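Local coordinates for protein lipase (Pelosinus fermentans, PDB 5AH0) that probably hydrolyses ester bonds of lipids as an alpha/beta-hydrolase lipase, and also breaks down the synthetic polyester poly(butylene adipate-co-terephthalate), at residues D164-A169 against R292-Y297; Y262-T267 against P313-V318; A244-Q249 against K327-D332. All coordinates share one frame; numbering follows the deposited sequence.

Contact 1: D164-A169 against R292-Y297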
loop_
_atom_site.group_PDB
_atom_site.type_symbol
_atom_site.label_atom_id
_atom_site.label_comp_id
_atom_site.label_asym_id
_atom_site.label_seq_id
_atom_site.Cartn_x
_atom_site.Cartn_y
_atom_site.Cartn_z
ATOM N N ASP A 164 -6.108 -0.639 -10.824
ATOM C CA ASP A 164 -6.492 -1.615 -11.844
ATOM C C ASP A 164 -5.430 -2.714 -11.968
ATOM O O ASP A 164 -5.468 -3.540 -12.886
ATOM C CB ASP A 164 -6.694 -0.921 -13.190
ATOM C CG ASP A 164 -7.960 -0.078 -13.233
ATOM O OD1 ASP A 164 -8.941 -0.422 -12.536
ATOM O OD2 ASP A 164 -7.966 0.943 -13.955
ATOM N N GLY A 165 -4.483 -2.712 -11.033
ATOM C CA GLY A 165 -3.401 -3.680 -11.024
ATOM C C GLY A 165 -2.167 -3.194 -11.771
ATOM O O GLY A 165 -2.152 -2.064 -12.264
ATOM N N THR A 166 -1.145 -4.055 -11.832
ATOM C CA THR A 166 0.106 -3.817 -12.551
ATOM C C THR A 166 0.531 -4.975 -13.438
ATOM O O THR A 166 0.509 -6.123 -12.996
ATOM C CB THR A 166 1.277 -3.606 -11.612
ATOM O OG1 THR A 166 0.898 -2.733 -10.555
ATOM C CG2 THR A 166 2.402 -3.004 -12.380
ATOM N N THR A 167 1.002 -4.684 -14.650
ATOM C CA THR A 167 1.517 -5.744 -15.512
ATOM C C THR A 167 2.824 -6.319 -14.937
ATOM O O THR A 167 3.276 -7.380 -15.347
ATOM C CB THR A 167 1.706 -5.243 -16.954
ATOM O OG1 THR A 167 2.531 -4.082 -16.967
ATOM C CG2 THR A 167 0.366 -4.849 -17.517
ATOM N N LEU A 168 3.402 -5.643 -13.951
ATOM C CA LEU A 168 4.566 -6.196 -13.269
ATOM C C LEU A 168 4.191 -7.489 -12.563
ATOM O O LEU A 168 4.961 -8.445 -12.542
ATOM C CB LEU A 168 5.126 -5.223 -12.239
ATOM C CG LEU A 168 6.495 -5.618 -11.682
ATOM C CD1 LEU A 168 7.623 -5.154 -12.595
ATOM C CD2 LEU A 168 6.684 -5.097 -10.286
ATOM N N ALA A 169 2.992 -7.523 -11.997
ATOM C CA ALA A 169 2.541 -8.712 -11.278
ATOM C C ALA A 169 1.937 -9.757 -12.220
ATOM O O ALA A 169 1.824 -10.926 -11.852
ATOM C CB ALA A 169 1.532 -8.329 -10.190
ATOM N N ARG A 292 11.392 -0.789 -17.973
ATOM C CA ARG A 292 11.476 -1.209 -19.373
ATOM C C ARG A 292 10.610 -2.427 -19.628
ATOM O O ARG A 292 9.964 -2.523 -20.676
ATOM C CB ARG A 292 12.930 -1.485 -19.784
ATOM C CG ARG A 292 13.747 -0.204 -19.926
ATOM C CD ARG A 292 15.111 -0.407 -20.553
ATOM N NE ARG A 292 15.124 -0.300 -22.008
ATOM C CZ ARG A 292 15.225 -1.344 -22.816
ATOM N NH1 ARG A 292 15.319 -2.568 -22.299
ATOM N NH2 ARG A 292 15.234 -1.166 -24.128
ATOM N N PHE A 293 10.581 -3.353 -18.673
ATOM C CA PHE A 293 9.729 -4.515 -18.831
ATOM C C PHE A 293 8.268 -4.096 -18.955
ATOM O O PHE A 293 7.584 -4.536 -19.862
ATOM C CB PHE A 293 9.876 -5.509 -17.672
ATOM C CG PHE A 293 8.899 -6.647 -17.757
ATOM C CD1 PHE A 293 9.176 -7.757 -18.546
ATOM C CD2 PHE A 293 7.677 -6.579 -17.100
ATOM C CE1 PHE A 293 8.262 -8.800 -18.661
ATOM C CE2 PHE A 293 6.749 -7.623 -17.200
ATOM C CZ PHE A 293 7.043 -8.740 -17.982
ATOM N N ILE A 294 7.786 -3.276 -18.030
ATOM C CA ILE A 294 6.386 -2.846 -18.041
ATOM C C ILE A 294 6.054 -2.050 -19.294
ATOM O O ILE A 294 4.967 -2.184 -19.867
ATOM C CB ILE A 294 6.043 -1.991 -16.802
ATOM C CG1 ILE A 294 6.261 -2.811 -15.527
ATOM C CG2 ILE A 294 4.582 -1.501 -16.844
ATOM C CD1 ILE A 294 6.146 -2.004 -14.275
ATOM N N GLY A 295 7.006 -1.234 -19.732
ATOM C CA GLY A 295 6.803 -0.406 -20.904
ATOM C C GLY A 295 6.797 -1.157 -22.224
ATOM O O GLY A 295 6.555 -0.556 -23.265
ATOM N N SER A 296 7.059 -2.463 -22.196
ATOM C CA SER A 296 7.088 -3.253 -23.424
ATOM C C SER A 296 6.139 -4.456 -23.361
ATOM O O SER A 296 6.043 -5.233 -24.309
ATOM C CB SER A 296 8.513 -3.730 -23.730
ATOM O OG SER A 296 8.969 -4.664 -22.768
ATOM N N TYR A 297 5.452 -4.617 -22.237
ATOM C CA TYR A 297 4.568 -5.753 -22.045
ATOM C C TYR A 297 3.165 -5.474 -22.570
ATOM O O TYR A 297 2.491 -4.571 -22.100
ATOM C CB TYR A 297 4.508 -6.138 -20.567
ATOM C CG TYR A 297 3.579 -7.292 -20.297
ATOM C CD1 TYR A 297 4.015 -8.603 -20.425
ATOM C CD2 TYR A 297 2.267 -7.072 -19.901
ATOM C CE1 TYR A 297 3.169 -9.669 -20.183
ATOM C CE2 TYR A 297 1.403 -8.130 -19.651
ATOM C CZ TYR A 297 1.863 -9.431 -19.794
ATOM O OH TYR A 297 1.016 -10.492 -19.549
#
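Leu168 and Ile294 bring the backbones of 164-169 and 292-297 closest, CA to CA 6.1 Å, where the start of helix 167-170 meets the last turn of helix 288-294. Ile294 fills the middle of the contact with both branches. Its longer arm is extended (chi2 172°), carrying CD1 to 3.9 Å from Leu168 CD1 and equally near Leu168 CB, while Thr166 CG2 lies near the same methyl. The short branch turns to Thr167, where Ile294 CG2 lies 3.3 Å from Thr167 OG1. That hydroxyl sits between the backbone N and carbonyl carbon of its own residue (chi1 55°), and its hydrogen bond is made outside the two segments. The carbon side of Thr167 meets Tyr297 instead: Thr167 CB is 3.5 Å from Tyr297 CD2, and Thr167 CG2 approaches the same side of the ring, CD2 and CE2, obliquely. Tyr297 OH bonds to Arg299. Phe293 presents an edge, with CE2 3.9 Å from Thr167 O in the plane of the ring. The contact is thus largely apolar and mostly buried. Asn319 accepts a hydrogen bond from Thr167 N and also lies against Ile294, while the backbone of Thr166 bonds to Leu239. The contact joins the end of helix 288-294 to the connection that leads from sheet strand 153-159 through helix 167-170 into helix 173-190.

Contact 2: Y262-T267 against P313-V318; sequences YSTCAT and PNDGVV
Thr264 and Asp315 make the side-chain polar contact, with Thr264 OG1 2.8 Å from Asp315 OD2. The hydrogen bond is probable rather than settled, because the hydroxyl proton has another acceptor within reach. Both side chains turn back between their own backbone N and carbonyl carbon (chi1 53° for Thr264 and 66° for Asp315), which also sets Thr264 OG1 close beside the Asp315 methylene. The other carboxylate oxygen serves its own loop. Asp315 OD1 accepts from Val317 N at 2.8 Å, an Asx turn, and from Val318 N at 2.6 Å, an Asx motif, the two donors arriving from opposite faces of the carboxylate plane. These bonds fix the rotation of the carboxylate, and OD2 is left to face Thr264 and His357 ND1, to which it is hydrogen-bonded. An acidic side chain in a loop at the C-terminal end of the sheet, bonded to a histidine, is consistent with the Asp-His pair of an alpha/beta-hydrolase triad. Asn314 forms a second Asx turn, its OD1 taking Gly316 N on an in-plane lone pair. Between backbones, Ala266 N donates to Asn314 O over 2.9 Å, with an angle of 157° at the hydrogen. Apolar contact is slight: Cys265 SG rests 3.9 Å from Pro313 CB at the more open end. The 313-318 loop thus lies against the C-terminal end of strand 258-265, which pairs in parallel with strands 153-159 and 352-353 in the central sheet. Gln323 and Thr320, further along the loop, bond to the backbone of Thr264.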
loop_
_atom_site.group_PDB
_atom_site.type_symbol
_atom_site.label_atom_id
_atom_site.label_comp_id
_atom_site.label_asym_id
_atom_site.label_seq_id
_atom_site.Cartn_x
_atom_site.Cartn_y
_atom_site.Cartn_z
ATOM N N TYR A 262 -3.123 10.537 -6.810
ATOM C CA TYR A 262 -2.023 11.115 -7.551
ATOM C C TYR A 262 -1.446 10.078 -8.494
ATOM O O TYR A 262 -1.287 8.922 -8.113
ATOM C CB TYR A 262 -0.948 11.628 -6.593
ATOM C CG TYR A 262 -1.350 12.873 -5.844
ATOM C CD1 TYR A 262 -2.031 12.794 -4.639
ATOM C CD2 TYR A 262 -1.055 14.134 -6.351
ATOM C CE1 TYR A 262 -2.409 13.932 -3.954
ATOM C CE2 TYR A 262 -1.430 15.281 -5.673
ATOM C CZ TYR A 262 -2.104 15.177 -4.477
ATOM O OH TYR A 262 -2.472 16.320 -3.806
ATOM N N SER A 263 -1.144 10.481 -9.727
ATOM C CA SER A 263 -0.587 9.557 -10.712
ATOM C C SER A 263 0.857 9.884 -11.038
ATOM O O SER A 263 1.235 11.055 -11.132
ATOM C CB SER A 263 -1.420 9.571 -11.988
ATOM O OG SER A 263 -2.620 8.844 -11.798
ATOM N N THR A 264 1.662 8.841 -11.205
ATOM C CA THR A 264 3.088 8.989 -11.496
ATOM C C THR A 264 3.453 8.411 -12.844
ATOM O O THR A 264 2.816 7.485 -13.334
ATOM C CB THR A 264 3.953 8.292 -10.453
ATOM O OG1 THR A 264 3.512 6.929 -10.333
ATOM C CG2 THR A 264 3.827 8.997 -9.103
ATOM N N CYS A 265 4.507 8.951 -13.430
ATOM C CA CYS A 265 4.974 8.494 -14.722
ATOM C C CYS A 265 6.430 8.872 -14.837
ATOM O O CYS A 265 6.809 9.961 -14.417
ATOM C CB CYS A 265 4.168 9.115 -15.871
ATOM S SG CYS A 265 4.527 8.330 -17.476
ATOM N N ALA A 266 7.249 7.975 -15.373
ATOM C CA ALA A 266 8.669 8.268 -15.497
ATOM C C ALA A 266 9.345 7.330 -16.479
ATOM O O ALA A 266 8.935 6.190 -16.633
ATOM C CB ALA A 266 9.351 8.181 -14.128
ATOM N N THR A 267 10.396 7.805 -17.133
ATOM C CA THR A 267 11.281 6.886 -17.807
ATOM C C THR A 267 12.550 6.882 -16.968
ATOM O O THR A 267 13.211 7.910 -16.792
ATOM C CB THR A 267 11.584 7.257 -19.289
ATOM O OG1 THR A 267 12.354 8.451 -19.328
ATOM C CG2 THR A 267 10.308 7.468 -20.090
ATOM N N PRO A 313 2.944 3.374 -20.413
ATOM C CA PRO A 313 3.616 4.332 -19.519
ATOM C C PRO A 313 3.527 3.894 -18.063
ATOM O O PRO A 313 2.481 3.409 -17.644
ATOM C CB PRO A 313 2.846 5.648 -19.751
ATOM C CG PRO A 313 2.148 5.462 -21.071
ATOM C CD PRO A 313 1.815 3.993 -21.135
ATOM N N ASN A 314 4.616 4.045 -17.314
ATOM C CA ASN A 314 4.632 3.590 -15.937
ATOM C C ASN A 314 5.643 4.346 -15.079
ATOM O O ASN A 314 6.375 5.201 -15.582
ATOM C CB ASN A 314 4.911 2.091 -15.896
ATOM C CG ASN A 314 6.306 1.743 -16.358
ATOM O OD1 ASN A 314 7.251 1.736 -15.566
ATOM N ND2 ASN A 314 6.447 1.454 -17.641
ATOM N N ASP A 315 5.673 4.042 -13.780
ATOM C CA ASP A 315 6.609 4.704 -12.879
ATOM C C ASP A 315 7.744 3.766 -12.465
ATOM O O ASP A 315 8.478 4.056 -11.511
ATOM C CB ASP A 315 5.886 5.232 -11.629
ATOM C CG ASP A 315 5.313 4.112 -10.738
ATOM O OD1 ASP A 315 5.511 2.910 -11.037
ATOM O OD2 ASP A 315 4.667 4.438 -9.708
ATOM N N GLY A 316 7.878 2.640 -13.170
ATOM C CA GLY A 316 8.919 1.674 -12.854
ATOM C C GLY A 316 8.350 0.478 -12.105
ATOM O O GLY A 316 8.928 -0.608 -12.105
ATOM N N VAL A 317 7.193 0.661 -11.480
ATOM C CA VAL A 317 6.575 -0.429 -10.762
ATOM C C VAL A 317 5.108 -0.576 -11.136
ATOM O O VAL A 317 4.607 -1.682 -11.206
ATOM C CB VAL A 317 6.690 -0.245 -9.221
ATOM C CG1 VAL A 317 5.885 -1.317 -8.504
ATOM C CG2 VAL A 317 8.148 -0.304 -8.769
ATOM N N VAL A 318 4.425 0.533 -11.390
ATOM C CA VAL A 318 2.989 0.500 -11.654
ATOM C C VAL A 318 2.614 1.247 -12.932
ATOM O O VAL A 318 3.120 2.339 -13.167
ATOM C CB VAL A 318 2.203 1.116 -10.479
ATOM C CG1 VAL A 318 0.700 1.016 -10.721
ATOM C CG2 VAL A 318 2.570 0.424 -9.189
#

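Contact 3: A244-Q249 against K327-D332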
loop_
_atom_site.group_PDB
_atom_site.type_symbol
_atom_site.label_atom_id
_atom_site.label_comp_id
_atom_site.label_asym_id
_atom_site.label_seq_id
_atom_site.Cartn_x
_atom_site.Cartn_y
_atom_site.Cartn_z
ATOM N N ALA A 244 -6.864 -7.343 -9.111
ATOM C CA ALA A 244 -7.325 -6.001 -8.762
ATOM C C ALA A 244 -8.765 -5.837 -9.232
ATOM O O ALA A 244 -9.630 -5.310 -8.520
ATOM C CB ALA A 244 -6.427 -4.946 -9.383
ATOM N N ARG A 245 -8.985 -6.308 -10.450
ATOM C CA ARG A 245 -10.286 -6.399 -11.071
ATOM C C ARG A 245 -11.288 -6.959 -10.086
ATOM O O ARG A 245 -12.347 -6.376 -9.851
ATOM C CB ARG A 245 -10.179 -7.292 -12.301
ATOM C CG ARG A 245 -11.169 -6.995 -13.358
ATOM C CD ARG A 245 -10.823 -7.669 -14.667
ATOM N NE ARG A 245 -10.523 -9.091 -14.549
ATOM C CZ ARG A 245 -10.492 -9.913 -15.591
ATOM N NH1 ARG A 245 -10.765 -9.443 -16.800
ATOM N NH2 ARG A 245 -10.206 -11.198 -15.428
ATOM N N VAL A 246 -10.923 -8.095 -9.498
ATOM C CA VAL A 246 -11.764 -8.789 -8.536
ATOM C C VAL A 246 -12.048 -7.906 -7.328
ATOM O O VAL A 246 -13.199 -7.781 -6.889
ATOM C CB VAL A 246 -11.108 -10.107 -8.076
ATOM C CG1 VAL A 246 -11.908 -10.745 -6.945
ATOM C CG2 VAL A 246 -10.982 -11.066 -9.250
ATOM N N LEU A 247 -10.995 -7.303 -6.785
ATOM C CA LEU A 247 -11.139 -6.418 -5.631
ATOM C C LEU A 247 -12.103 -5.270 -5.947
ATOM O O LEU A 247 -12.923 -4.886 -5.114
ATOM C CB LEU A 247 -9.773 -5.871 -5.204
ATOM C CG LEU A 247 -9.660 -5.176 -3.846
ATOM C CD1 LEU A 247 -9.696 -6.208 -2.746
ATOM C CD2 LEU A 247 -8.378 -4.351 -3.765
ATOM N N ASN A 248 -12.007 -4.750 -7.165
ATOM C CA ASN A 248 -12.813 -3.617 -7.601
ATOM C C ASN A 248 -14.311 -3.878 -7.582
ATOM O O ASN A 248 -15.101 -2.946 -7.461
ATOM C CB ASN A 248 -12.403 -3.205 -9.016
ATOM C CG ASN A 248 -11.102 -2.438 -9.043
ATOM O OD1 ASN A 248 -10.432 -2.303 -8.019
ATOM N ND2 ASN A 248 -10.723 -1.947 -10.220
ATOM N N GLN A 249 -14.701 -5.141 -7.703
ATOM C CA GLN A 249 -16.111 -5.492 -7.749
ATOM C C GLN A 249 -16.811 -5.203 -6.434
ATOM O O GLN A 249 -17.984 -4.839 -6.422
ATOM C CB GLN A 249 -16.288 -6.962 -8.118
ATOM C CG GLN A 249 -16.433 -7.203 -9.613
ATOM C CD GLN A 249 -16.559 -8.675 -9.953
ATOM O OE1 GLN A 249 -15.843 -9.512 -9.399
ATOM N NE2 GLN A 249 -17.467 -9.001 -10.873
ATOM N N LYS A 327 -11.073 1.491 -12.146
ATOM C CA LYS A 327 -11.970 1.584 -13.289
ATOM C C LYS A 327 -12.537 0.234 -13.693
ATOM O O LYS A 327 -13.727 0.106 -13.989
ATOM C CB LYS A 327 -11.256 2.205 -14.492
ATOM C CG LYS A 327 -11.184 3.716 -14.479
ATOM C CD LYS A 327 -9.796 4.170 -14.171
ATOM C CE LYS A 327 -8.819 3.657 -15.189
ATOM N NZ LYS A 327 -7.448 3.962 -14.727
ATOM N N ILE A 328 -11.670 -0.770 -13.723
ATOM C CA ILE A 328 -12.035 -2.076 -14.240
ATOM C C ILE A 328 -12.891 -2.839 -13.233
ATOM O O ILE A 328 -12.505 -3.000 -12.080
ATOM C CB ILE A 328 -10.773 -2.877 -14.600
ATOM C CG1 ILE A 328 -9.869 -2.045 -15.509
ATOM C CG2 ILE A 328 -11.116 -4.148 -15.314
ATOM C CD1 ILE A 328 -8.613 -2.763 -15.916
ATOM N N TRP A 329 -14.064 -3.288 -13.682
ATOM C CA TRP A 329 -15.067 -3.928 -12.828
ATOM C C TRP A 329 -15.419 -3.037 -11.644
ATOM O O TRP A 329 -15.669 -3.519 -10.533
ATOM C CB TRP A 329 -14.596 -5.288 -12.324
ATOM C CG TRP A 329 -14.504 -6.324 -13.379
ATOM C CD1 TRP A 329 -14.647 -6.146 -14.726
ATOM C CD2 TRP A 329 -14.251 -7.719 -13.184
ATOM N NE1 TRP A 329 -14.490 -7.342 -15.383
ATOM C CE2 TRP A 329 -14.245 -8.324 -14.460
ATOM C CE3 TRP A 329 -14.011 -8.513 -12.057
ATOM C CZ2 TRP A 329 -14.023 -9.691 -14.636
ATOM C CZ3 TRP A 329 -13.793 -9.868 -12.232
ATOM C CH2 TRP A 329 -13.800 -10.444 -13.515
ATOM N N SER A 330 -15.432 -1.732 -11.881
ATOM C CA SER A 330 -15.745 -0.792 -10.819
ATOM C C SER A 330 -16.763 0.234 -11.299
ATOM O O SER A 330 -16.871 0.505 -12.500
ATOM C CB SER A 330 -14.479 -0.091 -10.320
ATOM O OG SER A 330 -14.771 0.730 -9.199
ATOM N N SER A 331 -17.528 0.780 -10.360
ATOM C CA SER A 331 -18.478 1.835 -10.681
ATOM C C SER A 331 -18.074 3.161 -10.053
ATOM O O SER A 331 -18.802 4.145 -10.160
ATOM C CB SER A 331 -19.880 1.434 -10.232
ATOM O OG SER A 331 -20.252 0.220 -10.858
ATOM N N ASP A 332 -16.920 3.172 -9.389
ATOM C CA ASP A 332 -16.385 4.381 -8.773
ATOM C C ASP A 332 -16.345 5.534 -9.768
ATOM O O ASP A 332 -15.909 5.367 -10.900
ATOM C CB ASP A 332 -14.976 4.122 -8.223
ATOM C CG ASP A 332 -14.985 3.351 -6.910
ATOM O OD1 ASP A 332 -16.065 2.842 -6.533
ATOM O OD2 ASP A 332 -13.913 3.253 -6.258
#
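Arg245 leaves its helix with CG trans to the backbone N and then bends at chi3 (50°), a turn that lays its guanidinium flat on the Trp329 indole. The indole belongs to the third residue of a type II beta turn, Lys327 to Ser330, a position where Trp329 takes up left-handed backbone angles; the turn packs against the flank of helix 241-250. Guanidinium and ring centres are 4.3 Å apart with planes only 4° from parallel. CZ is displaced from the centre of the six-membered ring, making an off-centre cation-pi contact, with Arg245 NE 3.6 Å from Trp329 CZ2. The polar end of Arg245 is also held by Gly303 O. On the opposite side Gln249 runs alongside the indole in the same direction, its amide tilted to the ring, with Gln249 NE2 near the rim of that face and 3.7 Å from Trp329 CE3. The tryptophan thus lies between two side chains one helical turn apart. Ile328 CG2 adds an apolar touch, 3.6 Å from Arg245 CD. Most of this lies at the surface; Asn248, beneath, is buried and held by several hydrogen bonds. Its OD1 accepts from Arg121 on helix 116-129, and its ND2 also donates to His163 O. Across the contact, Asn248 ND2 gives a 2.8 Å hydrogen bond to Ile328 O, meeting a lone pair in the carbonyl plane with 154° at the hydrogen.

From the N terminus, the first halves of the contacts come in the order 164-169, 244-249 and 262-267, before any partner has appeared. Segment 292-297 then closes contact 1, 313-318 closes contact 2 and 327-332 closes contact 3. Contact 2 is nested inside the loop of contact 3, while contact 1 crosses both. The long segment between helix 288-294 and strand 334-336 therefore comes back first to the central sheet and then to helix 241-250. Contacts 1 and 2 touch where Ile294 packs against Val317 O and Asn314. Contacts 1 and 3 are joined through Asp164, salt-bridged to Lys327 and bonded to Ile328 N.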